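Local coordinates for activator of Hsp90 ATPase homologue 1/2-like C-terminal domain-containing protein (Mycobacterium smegmatis, PDB 3UID), which probably acts as a toxin, as does its type II structural homologue of Mycobacterium tuberculosis, which is involved in the hypoxic response, at residues 138-142 / 143-147; 153-156 / 157-161; 21-25 / 26-30; 36-39 / 40-43. All blocks are in the same frame, centred on the assembly; numbering follows the deposited sequence.

Contact 1 of 4, residues 138-142 / 143-147; sequences QVLDM and GVIEG
L140 and G143 meet at the turn between helices 133-141 and 144-158: G143 takes a positive phi of 96°, closing a Schellman motif, and its N donates to L140 O at 3.2 Å. That donor stands well above the carbonyl plane. The same glycine is the N-cap of the next helix, where its O receives G147 N. A water adds a bridge between the two helices. It donates to L140 O at 2.8 Å and accepts from I145 N at 3.0 Å, so L140 O takes two bonds and one of the opening N-H groups of helix 144-158 is satisfied. On the apolar side, two pairs of side chains bridge the kink. V139 CG1, turned opposite the backbone N (chi1 172°), lies 3.7 Å from V144 CB, with both V144 methyls a little farther off. L140 reaches across with CD2, which touches I145 CD1 at 3.6 Å and then I145 CG1, the two chains crossing at a slant. Beneath this joint, L140, V144 and I145 all rest on L15 of strand 14-21, while I145 also meets V6 and L140 meets H8 on strand 3-9. V139 and M142 turn to F95 of strand 88-96.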
ATOM      1  N   GLN A 138       3.471   4.880  16.279  1.00 16.71           N
ATOM      2  CA  GLN A 138       4.139   3.587  16.344  1.00 21.77           C
ATOM      3  C   GLN A 138       4.341   3.000  14.945  1.00 20.33           C
ATOM      4  O   GLN A 138       5.371   2.389  14.664  1.00 23.75           O
ATOM      5  CB  GLN A 138       3.374   2.611  17.237  1.00 29.31           C
ATOM      6  CG  GLN A 138       4.141   1.318  17.493  1.00 40.32           C
ATOM      7  CD  GLN A 138       3.416   0.373  18.428  1.00 46.10           C
ATOM      8  OE1 GLN A 138       2.625   0.798  19.268  1.00 48.02           O
ATOM      9  NE2 GLN A 138       3.678  -0.922  18.281  1.00 51.84           N
ATOM     10  N   VAL A 139       3.358   3.196  14.072  1.00 15.62           N
ATOM     11  CA  VAL A 139       3.459   2.718  12.705  1.00 15.19           C
ATOM     12  C   VAL A 139       4.489   3.536  11.915  1.00 18.46           C
ATOM     13  O   VAL A 139       5.239   2.982  11.106  1.00 17.36           O
ATOM     14  CB  VAL A 139       2.078   2.721  12.015  1.00 16.74           C
ATOM     15  CG1 VAL A 139       2.210   2.405  10.544  1.00 16.95           C
ATOM     16  CG2 VAL A 139       1.160   1.722  12.710  1.00 18.14           C
ATOM     17  N   LEU A 140       4.546   4.845  12.163  1.00 14.09           N
ATOM     18  CA  LEU A 140       5.587   5.671  11.543  1.00 13.63           C
ATOM     19  C   LEU A 140       6.971   5.173  11.954  1.00 19.45           C
ATOM     20  O   LEU A 140       7.901   5.141  11.149  1.00 17.75           O
ATOM     21  CB  LEU A 140       5.420   7.154  11.901  1.00 13.95           C
ATOM     22  CG  LEU A 140       4.287   7.924  11.219  1.00 17.76           C
ATOM     23  CD1 LEU A 140       4.004   9.233  11.958  1.00 20.60           C
ATOM     24  CD2 LEU A 140       4.575   8.191   9.747  1.00 17.47           C
ATOM     25  N   ASP A 141       7.102   4.760  13.207  1.00 16.96           N
ATOM     26  CA  ASP A 141       8.396   4.331  13.711  1.00 22.27           C
ATOM     27  C   ASP A 141       8.835   2.986  13.133  1.00 20.04           C
ATOM     28  O   ASP A 141      10.030   2.670  13.117  1.00 29.54           O
ATOM     29  CB  ASP A 141       8.381   4.288  15.238  1.00 20.72           C
ATOM     30  CG  ASP A 141       8.426   5.676  15.862  1.00 28.33           C
ATOM     31  OD1 ASP A 141       8.680   6.657  15.129  1.00 33.58           O
ATOM     32  OD2 ASP A 141       8.220   5.783  17.090  1.00 37.18           O
ATOM     33  N   MET A 142       7.872   2.206  12.658  1.00 17.60           N
ATOM     34  CA  MET A 142       8.134   0.909  12.038  1.00 22.35           C
ATOM     35  C   MET A 142       8.643   1.037  10.607  1.00 19.56           C
ATOM     36  O   MET A 142       9.048   0.051   9.992  1.00 23.08           O
ATOM     37  CB  MET A 142       6.872   0.041  12.050  1.00 26.07           C
ATOM     38  CG  MET A 142       6.498  -0.499  13.426  1.00 30.38           C
ATOM     39  SD  MET A 142       4.828  -1.173  13.434  1.00 58.51           S
ATOM     40  CE  MET A 142       4.815  -2.033  11.864  1.00 36.78           C
ATOM     41  N   GLY A 143       8.589   2.249  10.069  1.00 19.08           N
ATOM     42  CA  GLY A 143       9.097   2.508   8.735  1.00 15.74           C
ATOM     43  C   GLY A 143       8.064   2.479   7.626  1.00 16.30           C
ATOM     44  O   GLY A 143       8.422   2.254   6.468  1.00 15.18           O
ATOM     45  N   VAL A 144       6.794   2.703   7.963  1.00 12.91           N
ATOM     46  CA  VAL A 144       5.721   2.642   6.975  1.00 13.52           C
ATOM     47  C   VAL A 144       6.009   3.490   5.726  1.00 14.97           C
ATOM     48  O   VAL A 144       5.742   3.060   4.602  1.00 13.77           O
ATOM     49  CB  VAL A 144       4.344   3.039   7.583  1.00 15.85           C
ATOM     50  CG1 VAL A 144       4.288   4.527   7.887  1.00 16.90           C
ATOM     51  CG2 VAL A 144       3.217   2.663   6.639  1.00 24.38           C
ATOM     52  N   ILE A 145       6.564   4.688   5.915  1.00 12.47           N
ATOM     53  CA  ILE A 145       6.773   5.570   4.766  1.00  8.80           C
ATOM     54  C   ILE A 145       7.857   5.029   3.819  1.00  9.76           C
ATOM     55  O   ILE A 145       7.722   5.130   2.595  1.00 10.21           O
ATOM     56  CB  ILE A 145       7.101   7.024   5.180  1.00 10.00           C
ATOM     57  CG1 ILE A 145       5.962   7.616   6.018  1.00 11.26           C
ATOM     58  CG2 ILE A 145       7.376   7.875   3.926  1.00  8.95           C
ATOM     59  CD1 ILE A 145       6.326   8.927   6.710  1.00  9.85           C
ATOM     60  N   GLU A 146       8.931   4.475   4.379  1.00  9.23           N
ATOM     61  CA  GLU A 146       9.997   3.873   3.574  1.00 15.91           C
ATOM     62  C   GLU A 146       9.447   2.766   2.683  1.00 14.54           C
ATOM     63  O   GLU A 146       9.775   2.682   1.502  1.00 10.96           O
ATOM     64  CB  GLU A 146      11.070   3.263   4.472  1.00 15.74           C
ATOM     65  CG  GLU A 146      11.832   4.249   5.311  1.00 27.39           C
ATOM     66  CD  GLU A 146      12.604   3.565   6.427  1.00 35.94           C
ATOM     67  OE1 GLU A 146      12.259   3.783   7.611  1.00 32.73           O
ATOM     68  OE2 GLU A 146      13.552   2.812   6.112  1.00 35.83           O
ATOM     69  N   GLY A 147       8.630   1.898   3.269  1.00 11.51           N
ATOM     70  CA  GLY A 147       8.043   0.794   2.533  1.00 12.52           C
ATOM     71  C   GLY A 147       7.123   1.300   1.436  1.00  9.10           C
ATOM     72  O   GLY A 147       7.138   0.801   0.309  1.00  9.62           O
TER
HETATM   73  O   HOH W   1       7.610   5.854   8.442  1.00 10.42           O

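Contact 2 of 4, residues 153-156 / 157-161; sequences NQID and ALLTA
L159 packs back over the last carbonyls of helix 144-158, lying alongside I155 with the two side chains pointing the same way. Its CB sits 3.5 Å from D156 O. CG goes closer still to the backbone, 3.2 Å from I155 O, because chi1 of -56° swings it opposite the carbonyl carbon of L159 and back along the helix. From there the branch opens: CD1 and CD2 stay near I155 O, and CD1 goes on to I155 CG2, 4.2 Å away. The backbone underneath is running out of helix. A157 N still donates to N153 O and L158 N to Q154 O, but L159 N now prefers D156 O at 3.1 Å, a bond one residue shorter that arrives well above the carbonyl plane. Its bond to I155 O, at 3.4 Å, is weak, as is the one from L158 N to the same oxygen. F21 of strand 14-21 lies against I155, D156 and L159, and A23 also touches L159. I155 O thus has two weak N-H donors, with L159 CG close by and both leucine methyls beside it, so its surroundings are largely apolar on that side.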
ATOM      1  N   ASN A 153       8.321   3.522  -6.064  1.00  9.62           N
ATOM      2  CA  ASN A 153       9.455   3.478  -6.974  1.00  7.71           C
ATOM      3  C   ASN A 153       9.485   2.203  -7.801  1.00  8.53           C
ATOM      4  O   ASN A 153       9.868   2.240  -8.964  1.00  8.86           O
ATOM      5  CB  ASN A 153      10.769   3.676  -6.227  1.00  8.01           C
ATOM      6  CG  ASN A 153      10.867   5.053  -5.613  1.00 13.57           C
ATOM      7  OD1 ASN A 153      10.282   6.017  -6.126  1.00 13.14           O
ATOM      8  ND2 ASN A 153      11.594   5.157  -4.504  1.00 15.31           N
ATOM      9  N   GLN A 154       9.064   1.085  -7.216  1.00  7.46           N
ATOM     10  CA  GLN A 154       8.997  -0.157  -7.992  1.00  8.89           C
ATOM     11  C   GLN A 154       7.935  -0.066  -9.077  1.00  9.15           C
ATOM     12  O   GLN A 154       8.131  -0.572 -10.182  1.00  9.80           O
ATOM     13  CB  GLN A 154       8.781  -1.391  -7.106  1.00  6.68           C
ATOM     14  CG  GLN A 154      10.008  -1.745  -6.235  1.00  8.80           C
ATOM     15  CD  GLN A 154      11.261  -1.956  -7.062  1.00  9.36           C
ATOM     16  OE1 GLN A 154      11.260  -2.719  -8.026  1.00 13.99           O
ATOM     17  NE2 GLN A 154      12.329  -1.257  -6.703  1.00 13.38           N
ATOM     18  N   ILE A 155       6.811   0.571  -8.767  1.00  7.61           N
ATOM     19  CA  ILE A 155       5.784   0.797  -9.783  1.00  9.32           C
ATOM     20  C   ILE A 155       6.369   1.627 -10.921  1.00  7.82           C
ATOM     21  O   ILE A 155       6.209   1.257 -12.079  1.00  8.50           O
ATOM     22  CB  ILE A 155       4.524   1.474  -9.205  1.00  4.30           C
ATOM     23  CG1 ILE A 155       3.786   0.504  -8.281  1.00  7.48           C
ATOM     24  CG2 ILE A 155       3.590   1.933 -10.335  1.00  7.47           C
ATOM     25  CD1 ILE A 155       2.724   1.193  -7.419  1.00  8.65           C
ATOM     26  N   ASP A 156       7.069   2.716 -10.601  1.00  5.82           N
ATOM     27  CA  ASP A 156       7.741   3.507 -11.640  1.00  7.27           C
ATOM     28  C   ASP A 156       8.553   2.602 -12.576  1.00 10.19           C
ATOM     29  O   ASP A 156       8.489   2.736 -13.801  1.00 10.64           O
ATOM     30  CB  ASP A 156       8.704   4.550 -11.048  1.00  9.15           C
ATOM     31  CG  ASP A 156       7.997   5.708 -10.360  1.00 14.87           C
ATOM     32  OD1 ASP A 156       8.614   6.297  -9.446  1.00 14.69           O
ATOM     33  OD2 ASP A 156       6.870   6.054 -10.744  1.00 14.06           O
ATOM     34  N   ALA A 157       9.336   1.697 -11.992  1.00  6.70           N
ATOM     35  CA  ALA A 157      10.244   0.870 -12.785  1.00 11.01           C
ATOM     36  C   ALA A 157       9.499  -0.036 -13.752  1.00 10.30           C
ATOM     37  O   ALA A 157       9.991  -0.311 -14.847  1.00 11.72           O
ATOM     38  CB  ALA A 157      11.139   0.049 -11.879  1.00  9.25           C
ATOM     39  N   LEU A 158       8.314  -0.492 -13.350  1.00  9.10           N
ATOM     40  CA  LEU A 158       7.515  -1.381 -14.181  1.00  9.36           C
ATOM     41  C   LEU A 158       6.935  -0.681 -15.400  1.00 10.42           C
ATOM     42  O   LEU A 158       6.573  -1.336 -16.372  1.00 11.68           O
ATOM     43  CB  LEU A 158       6.337  -1.972 -13.402  1.00 10.94           C
ATOM     44  CG  LEU A 158       6.609  -2.895 -12.218  1.00 14.37           C
ATOM     45  CD1 LEU A 158       5.302  -3.506 -11.781  1.00 14.20           C
ATOM     46  CD2 LEU A 158       7.609  -3.986 -12.570  1.00 17.26           C
ATOM     47  N   LEU A 159       6.830   0.641 -15.337  1.00  9.60           N
ATOM     48  CA  LEU A 159       6.121   1.413 -16.363  1.00 11.60           C
ATOM     49  C   LEU A 159       6.955   1.789 -17.595  1.00 12.82           C
ATOM     50  O   LEU A 159       6.449   2.434 -18.527  1.00 12.19           O
ATOM     51  CB  LEU A 159       5.529   2.679 -15.734  1.00  9.87           C
ATOM     52  CG  LEU A 159       4.602   2.481 -14.531  1.00 10.86           C
ATOM     53  CD1 LEU A 159       4.055   3.833 -14.044  1.00 13.76           C
ATOM     54  CD2 LEU A 159       3.465   1.534 -14.883  1.00  8.77           C
ATOM     55  N   THR A 160       8.234   1.424 -17.599  1.00  8.51           N
ATOM     56  CA  THR A 160       9.088   1.702 -18.745  1.00 10.81           C
ATOM     57  C   THR A 160       9.875   0.456 -19.137  1.00  9.34           C
ATOM     58  O   THR A 160      10.285  -0.326 -18.277  1.00 11.30           O
ATOM     59  CB  THR A 160      10.073   2.852 -18.474  1.00 12.83           C
ATOM     60  OG1 THR A 160      10.936   3.003 -19.607  1.00 14.52           O
ATOM     61  CG2 THR A 160      10.887   2.555 -17.228  1.00 14.87           C
ATOM     62  N   ALA A 161      10.082   0.278 -20.433  1.00  9.85           N
ATOM     63  CA  ALA A 161      10.852  -0.854 -20.930  1.00  8.78           C
ATOM     64  C   ALA A 161      12.348  -0.560 -20.914  1.00 11.19           C
ATOM     65  O   ALA A 161      13.159  -1.434 -21.215  1.00 11.30           O
ATOM     66  CB  ALA A 161      10.412  -1.222 -22.338  1.00 12.04           C
TER

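Contact 3 of 4, residues 21-25 / 26-30; sequences FAAPV and TRIWQ
F21 and I28 touch across the turn that leads from strand 14-21 into helix 25-33, the strand-to-helix junction of this Bet v 1-like fold, with P24 as the helix N-cap. The backbone bonds start the helix. P24 O takes I28 N at 3.2 Å, almost in line with its C=O, and a weak second bond from R27 N; V25 O takes W29 N at 3.0 Å. Just before the cap, A22 is the centre of an inverse gamma turn, closed by a weak bond from A23 N to F21 O, and A23 O is held by T122 OG1 on the adjoining strand. The apolar contacts belong mainly to I28. Its CD1 lies 3.6 Å from F21 CB and 3.7 Å from F21 CD2, approaching the ring obliquely, while I28 CG2 stays 4.0 Å from F21 CD2. Chi2 of -62° bends CD1 back toward the strand. I155 packs on both F21 and I28, and F115 on V25, I28 and W29, so F21, V25 and I28 are buried between helix 144-158 and the sheet. Polar and apolar parts meet in R27: the chain bends at chi2 (70°), its NH1 goes off to Q37 OE1, and its CG rests 4.0 Å from A23 CB.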
ATOM      1  N   PHE A  21       2.457   8.779 -11.567  1.00  8.99           N
ATOM      2  CA  PHE A  21       2.942   7.665 -12.383  1.00  7.86           C
ATOM      3  C   PHE A  21       2.749   7.981 -13.858  1.00 12.41           C
ATOM      4  O   PHE A  21       1.709   8.512 -14.243  1.00  9.80           O
ATOM      5  CB  PHE A  21       2.155   6.395 -12.066  1.00  7.79           C
ATOM      6  CG  PHE A  21       2.325   5.893 -10.654  1.00  6.41           C
ATOM      7  CD1 PHE A  21       3.584   5.570 -10.162  1.00  6.58           C
ATOM      8  CD2 PHE A  21       1.223   5.721  -9.830  1.00  9.92           C
ATOM      9  CE1 PHE A  21       3.736   5.088  -8.863  1.00  7.04           C
ATOM     10  CE2 PHE A  21       1.363   5.238  -8.532  1.00  8.61           C
ATOM     11  CZ  PHE A  21       2.621   4.926  -8.049  1.00  7.68           C
ATOM     12  N   ALA A  22       3.729   7.635 -14.688  1.00 11.33           N
ATOM     13  CA  ALA A  22       3.624   7.913 -16.120  1.00 13.74           C
ATOM     14  C   ALA A  22       2.965   6.747 -16.847  1.00 12.70           C
ATOM     15  O   ALA A  22       3.574   6.091 -17.692  1.00 16.03           O
ATOM     16  CB  ALA A  22       4.991   8.238 -16.715  1.00 12.32           C
ATOM     17  N   ALA A  23       1.712   6.487 -16.480  1.00 11.26           N
ATOM     18  CA  ALA A  23       0.906   5.451 -17.096  1.00 11.85           C
ATOM     19  C   ALA A  23      -0.548   5.754 -16.780  1.00 11.40           C
ATOM     20  O   ALA A  23      -0.847   6.489 -15.829  1.00 10.91           O
ATOM     21  CB  ALA A  23       1.309   4.063 -16.556  1.00 11.12           C
ATOM     22  N   PRO A  24      -1.467   5.198 -17.571  1.00 10.06           N
ATOM     23  CA  PRO A  24      -2.895   5.477 -17.391  0.50 11.23           C
ATOM     24  C   PRO A  24      -3.456   4.885 -16.105  1.00  9.20           C
ATOM     25  O   PRO A  24      -2.892   3.929 -15.562  1.00  8.73           O
ATOM     26  CB  PRO A  24      -3.541   4.803 -18.612  0.50 11.71           C
ATOM     27  CG  PRO A  24      -2.453   4.724 -19.629  0.50 11.50           C
ATOM     28  CD  PRO A  24      -1.186   4.525 -18.850  0.50  8.43           C
ATOM     29  N   VAL A  25      -4.562   5.452 -15.634  1.00 10.82           N
ATOM     30  CA  VAL A  25      -5.223   4.954 -14.438  1.00  6.65           C
ATOM     31  C   VAL A  25      -5.534   3.463 -14.555  1.00  6.58           C
ATOM     32  O   VAL A  25      -5.369   2.723 -13.583  1.00  9.29           O
ATOM     33  CB  VAL A  25      -6.510   5.723 -14.156  1.00 11.71           C
ATOM     34  CG1 VAL A  25      -7.360   4.956 -13.178  1.00 10.95           C
ATOM     35  CG2 VAL A  25      -6.174   7.117 -13.611  1.00 12.00           C
ATOM     36  N   THR A  26      -5.984   3.033 -15.731  1.00  9.43           N
ATOM     37  CA  THR A  26      -6.311   1.618 -15.933  1.00 10.89           C
ATOM     38  C   THR A  26      -5.106   0.720 -15.696  1.00 13.05           C
ATOM     39  O   THR A  26      -5.243  -0.374 -15.142  1.00 11.74           O
ATOM     40  CB  THR A  26      -6.902   1.345 -17.324  1.00 10.01           C
ATOM     41  OG1 THR A  26      -6.042   1.881 -18.338  1.00 12.55           O
ATOM     42  CG2 THR A  26      -8.265   2.003 -17.436  1.00 14.56           C
ATOM     43  N   ARG A  27      -3.927   1.183 -16.097  1.00  9.80           N
ATOM     44  CA  ARG A  27      -2.688   0.425 -15.851  1.00  8.17           C
ATOM     45  C   ARG A  27      -2.330   0.320 -14.362  1.00  7.15           C
ATOM     46  O   ARG A  27      -1.997  -0.760 -13.870  1.00  8.71           O
ATOM     47  CB  ARG A  27      -1.502   1.041 -16.602  1.00  8.45           C
ATOM     48  CG  ARG A  27      -0.154   0.401 -16.182  1.00 12.38           C
ATOM     49  CD  ARG A  27      -0.094  -1.012 -16.711  1.00 11.61           C
ATOM     50  NE  ARG A  27       1.089  -1.759 -16.259  1.00 16.83           N
ATOM     51  CZ  ARG A  27       1.094  -2.592 -15.219  1.00 17.43           C
ATOM     52  NH1 ARG A  27      -0.006  -2.778 -14.502  1.00 12.60           N
ATOM     53  NH2 ARG A  27       2.201  -3.241 -14.890  1.00 10.10           N
ATOM     54  N   ILE A  28      -2.376   1.442 -13.645  1.00  6.01           N
ATOM     55  CA  ILE A  28      -2.066   1.453 -12.226  1.00  7.44           C
ATOM     56  C   ILE A  28      -3.041   0.575 -11.444  1.00  6.64           C
ATOM     57  O   ILE A  28      -2.650  -0.117 -10.512  1.00  7.27           O
ATOM     58  CB  ILE A  28      -2.028   2.891 -11.676  1.00  6.23           C
ATOM     59  CG1 ILE A  28      -1.045   3.737 -12.492  1.00  8.39           C
ATOM     60  CG2 ILE A  28      -1.618   2.888 -10.214  1.00  9.15           C
ATOM     61  CD1 ILE A  28       0.402   3.245 -12.438  1.00 10.12           C
ATOM     62  N   TRP A  29      -4.312   0.585 -11.834  1.00  5.39           N
ATOM     63  CA  TRP A  29      -5.293  -0.257 -11.171  1.00  7.28           C
ATOM     64  C   TRP A  29      -4.834  -1.719 -11.149  1.00  9.50           C
ATOM     65  O   TRP A  29      -4.997  -2.413 -10.148  1.00  8.28           O
ATOM     66  CB  TRP A  29      -6.660  -0.154 -11.858  1.00 10.30           C
ATOM     67  CG  TRP A  29      -7.686  -1.016 -11.195  1.00  9.88           C
ATOM     68  CD1 TRP A  29      -8.064  -2.282 -11.559  1.00 10.67           C
ATOM     69  CD2 TRP A  29      -8.434  -0.699 -10.023  1.00  9.10           C
ATOM     70  NE1 TRP A  29      -9.025  -2.754 -10.702  1.00 10.31           N
ATOM     71  CE2 TRP A  29      -9.266  -1.805  -9.744  1.00  8.28           C
ATOM     72  CE3 TRP A  29      -8.499   0.422  -9.189  1.00  9.48           C
ATOM     73  CZ2 TRP A  29     -10.145  -1.819  -8.667  1.00 10.66           C
ATOM     74  CZ3 TRP A  29      -9.368   0.398  -8.113  1.00 11.45           C
ATOM     75  CH2 TRP A  29     -10.181  -0.708  -7.865  1.00  9.95           C
ATOM     76  N   GLN A  30      -4.266  -2.174 -12.259  1.00  8.67           N
ATOM     77  CA  GLN A  30      -3.858  -3.570 -12.395  1.00  9.63           C
ATOM     78  C   GLN A  30      -2.675  -3.968 -11.515  1.00  9.31           C
ATOM     79  O   GLN A  30      -2.474  -5.164 -11.244  1.00 10.83           O
ATOM     80  CB  GLN A  30      -3.571  -3.903 -13.865  1.00 11.29           C
ATOM     81  CG  GLN A  30      -4.799  -3.845 -14.749  1.00 11.51           C
ATOM     82  CD  GLN A  30      -5.898  -4.819 -14.326  1.00  9.63           C
ATOM     83  OE1 GLN A  30      -5.615  -5.887 -13.772  1.00 18.79           O
ATOM     84  NE2 GLN A  30      -7.140  -4.452 -14.577  1.00 19.43           N
TER

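Contact 4 of 4, residues 36-39 / 40-43; sequences RQLE and KVWG
L38 packs over one face of the W42 indole, one helical turn on. Its CG is centred on the six-membered ring, 3.7 Å from the centroid and only 3° off the normal, a CH-pi contact over the face. The two methyls diverge: CD1 is 3.5 Å from W42 CE2, toward the pyrrole side, and CD2 is 3.7 Å from W42 CH2. L38 CG sits opposite its backbone N (chi1 -170°), which sends the branch up the helix toward that ring. The same residue also holds W42 by the backbone, L38 O accepting W42 N at 3.0 Å. Elsewhere on the ring, Y64 meets the indole edge-to-face and W78 meets it with planes at about 80°, so W42 joins an aromatic cluster with Y64 and W78.

This is the second of two short consecutive helices, 25-33 and 35-42, a pair that the helix-grip fold of Bet v 1-like proteins places between strands of the sheet in sequence. V41 turns to the long helix 144-158, touching I155 and L158.

K40 is anchored by its stem: N bonds to R36 O at 3.2 Å, and CB rests 3.4 Å from Q37 O before the chain bends at chi2 and leaves. E39 works at both ends. Its O and G43 O share a water, which lies 2.8 Å from E39 O. In the conformers described, E39 OE1 receives both terminal nitrogens of R36, NH1 at 2.8 Å; both come in from one face of the carboxylate, while the oxygen stays in the guanidinium plane. V51 N is a further donor to OE1.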
ATOM      1  N   ARG A  36       0.217 -10.920  -8.569  1.00  9.35           N
ATOM      2  CA  ARG A  36       1.617 -11.103  -8.941  0.50  8.72           C
ATOM      3  C   ARG A  36       2.308  -9.758  -9.172  1.00  9.97           C
ATOM      4  O   ARG A  36       3.518  -9.624  -8.954  1.00 10.98           O
ATOM      5  CB  ARG A  36       1.743 -12.004 -10.174  0.50 10.90           C
ATOM      6  CG  ARG A  36       0.981 -13.319 -10.070  0.50 14.18           C
ATOM      7  CD  ARG A  36       1.685 -14.353  -9.188  0.50 15.38           C
ATOM      8  NE  ARG A  36       1.114 -14.444  -7.843  0.50 20.26           N
ATOM      9  CZ  ARG A  36       1.755 -14.094  -6.733  0.50 16.39           C
ATOM     10  NH1 ARG A  36       2.992 -13.624  -6.798  0.50 18.91           N
ATOM     11  NH2 ARG A  36       1.156 -14.213  -5.556  0.50 16.70           N
ATOM     12  N   GLN A  37       1.547  -8.756  -9.611  1.00  7.18           N
ATOM     13  CA  GLN A  37       2.124  -7.418  -9.797  1.00  6.84           C
ATOM     14  C   GLN A  37       2.269  -6.687  -8.468  1.00  4.47           C
ATOM     15  O   GLN A  37       3.264  -6.000  -8.219  1.00  6.92           O
ATOM     16  CB  GLN A  37       1.285  -6.603 -10.784  1.00  5.91           C
ATOM     17  CG  GLN A  37       1.239  -7.240 -12.169  1.00  7.07           C
ATOM     18  CD  GLN A  37       0.463  -6.395 -13.149  1.00  7.92           C
ATOM     19  OE1 GLN A  37       0.666  -5.187 -13.233  1.00 11.17           O
ATOM     20  NE2 GLN A  37      -0.426  -7.025 -13.888  1.00 12.29           N
ATOM     21  N   LEU A  38       1.274  -6.849  -7.604  1.00  6.26           N
ATOM     22  CA  LEU A  38       1.336  -6.277  -6.269  1.00  7.74           C
ATOM     23  C   LEU A  38       2.550  -6.836  -5.523  1.00  7.37           C
ATOM     24  O   LEU A  38       3.320  -6.090  -4.904  1.00  6.52           O
ATOM     25  CB  LEU A  38       0.053  -6.597  -5.504  1.00  5.59           C
ATOM     26  CG  LEU A  38      -0.112  -5.852  -4.179  1.00  8.40           C
ATOM     27  CD1 LEU A  38       0.071  -4.351  -4.372  1.00  9.88           C
ATOM     28  CD2 LEU A  38      -1.478  -6.174  -3.637  1.00 10.56           C
ATOM     29  N   GLU A  39       2.754  -8.143  -5.609  1.00  7.27           N
ATOM     30  CA  GLU A  39       3.890  -8.805  -4.972  0.50  7.25           C
ATOM     31  C   GLU A  39       5.216  -8.271  -5.512  1.00  9.33           C
ATOM     32  O   GLU A  39       6.196  -8.146  -4.794  1.00 10.61           O
ATOM     33  CB  GLU A  39       3.806 -10.320  -5.191  0.50  6.37           C
ATOM     34  CG  GLU A  39       4.952 -11.097  -4.550  0.50  5.37           C
ATOM     35  CD  GLU A  39       4.806 -12.597  -4.687  0.50 11.30           C
ATOM     36  OE1 GLU A  39       3.818 -13.161  -4.170  0.50  6.72           O
ATOM     37  OE2 GLU A  39       5.691 -13.220  -5.315  0.50 23.91           O
ATOM     38  N   LYS A  40       5.232  -7.994  -6.817  1.00  6.64           N
ATOM     39  CA  LYS A  40       6.432  -7.493  -7.472  1.00  6.50           C
ATOM     40  C   LYS A  40       6.839  -6.128  -6.914  1.00  7.24           C
ATOM     41  O   LYS A  40       7.996  -5.910  -6.556  1.00  8.77           O
ATOM     42  CB  LYS A  40       6.203  -7.414  -8.987  1.00  8.57           C
ATOM     43  CG  LYS A  40       7.359  -6.790  -9.762  1.00  6.91           C
ATOM     44  CD  LYS A  40       8.632  -7.662  -9.717  1.00 10.12           C
ATOM     45  CE  LYS A  40       9.704  -7.085 -10.646  1.00 11.81           C
ATOM     46  NZ  LYS A  40      10.912  -7.960 -10.698  1.00 22.43           N
ATOM     47  N   VAL A  41       5.889  -5.202  -6.855  1.00  8.08           N
ATOM     48  CA  VAL A  41       6.223  -3.847  -6.426  1.00  8.35           C
ATOM     49  C   VAL A  41       6.500  -3.760  -4.920  1.00 11.56           C
ATOM     50  O   VAL A  41       7.256  -2.893  -4.460  1.00 10.60           O
ATOM     51  CB  VAL A  41       5.171  -2.810  -6.887  1.00  7.52           C
ATOM     52  CG1 VAL A  41       5.092  -2.822  -8.426  1.00 10.11           C
ATOM     53  CG2 VAL A  41       3.801  -3.078  -6.269  1.00  9.40           C
ATOM     54  N   TRP A  42       5.905  -4.675  -4.170  1.00  7.68           N
ATOM     55  CA  TRP A  42       6.135  -4.761  -2.727  1.00 10.37           C
ATOM     56  C   TRP A  42       7.437  -5.484  -2.383  1.00 13.46           C
ATOM     57  O   TRP A  42       7.923  -5.383  -1.248  1.00 13.09           O
ATOM     58  CB  TRP A  42       4.980  -5.498  -2.050  1.00  9.02           C
ATOM     59  CG  TRP A  42       3.764  -4.688  -1.810  1.00  8.24           C
ATOM     60  CD1 TRP A  42       3.602  -3.350  -2.037  1.00 11.83           C
ATOM     61  CD2 TRP A  42       2.521  -5.159  -1.286  1.00  7.72           C
ATOM     62  NE1 TRP A  42       2.335  -2.959  -1.679  1.00 14.03           N
ATOM     63  CE2 TRP A  42       1.650  -4.051  -1.213  1.00  8.49           C
ATOM     64  CE3 TRP A  42       2.062  -6.405  -0.853  1.00  8.51           C
ATOM     65  CZ2 TRP A  42       0.343  -4.156  -0.736  1.00 10.86           C
ATOM     66  CZ3 TRP A  42       0.751  -6.503  -0.378  1.00  9.30           C
ATOM     67  CH2 TRP A  42      -0.081  -5.388  -0.319  1.00 11.54           C
ATOM     68  N   GLY A  43       7.984  -6.215  -3.354  1.00  9.81           N
ATOM     69  CA  GLY A  43       9.153  -7.060  -3.135  1.00  9.42           C
ATOM     70  C   GLY A  43      10.290  -6.874  -4.129  1.00  8.61           C
ATOM     71  O   GLY A  43      10.542  -7.750  -4.969  1.00 12.06           O
TER
HETATM   72  O   HOH W   2       8.541  -9.498  -5.616  1.00 16.73           O

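Overall arrangement
Along the chain the order is contact 3, contact 4, contact 1, contact 2. Contacts 1 and 2 mark the start and end of helix 144-158, their centres about 23 Å apart. Contact 3 runs from the end of strand 14-21 into helix 25-33, and contact 4 is on the next helix, 35-42; R27 NH1 and Q37 OE1 join them. Contact 2, about 11 Å from each between centres, meets F21 and A23 of contact 3 and V41 and K40 of contact 4. Contact 1 stands apart, about 25 Å from contact 3 across the chain's centre. The long helix packs on both short helices and on the antiparallel sheet, consistent with the helix-grip fold of the SRPBCC superfamily.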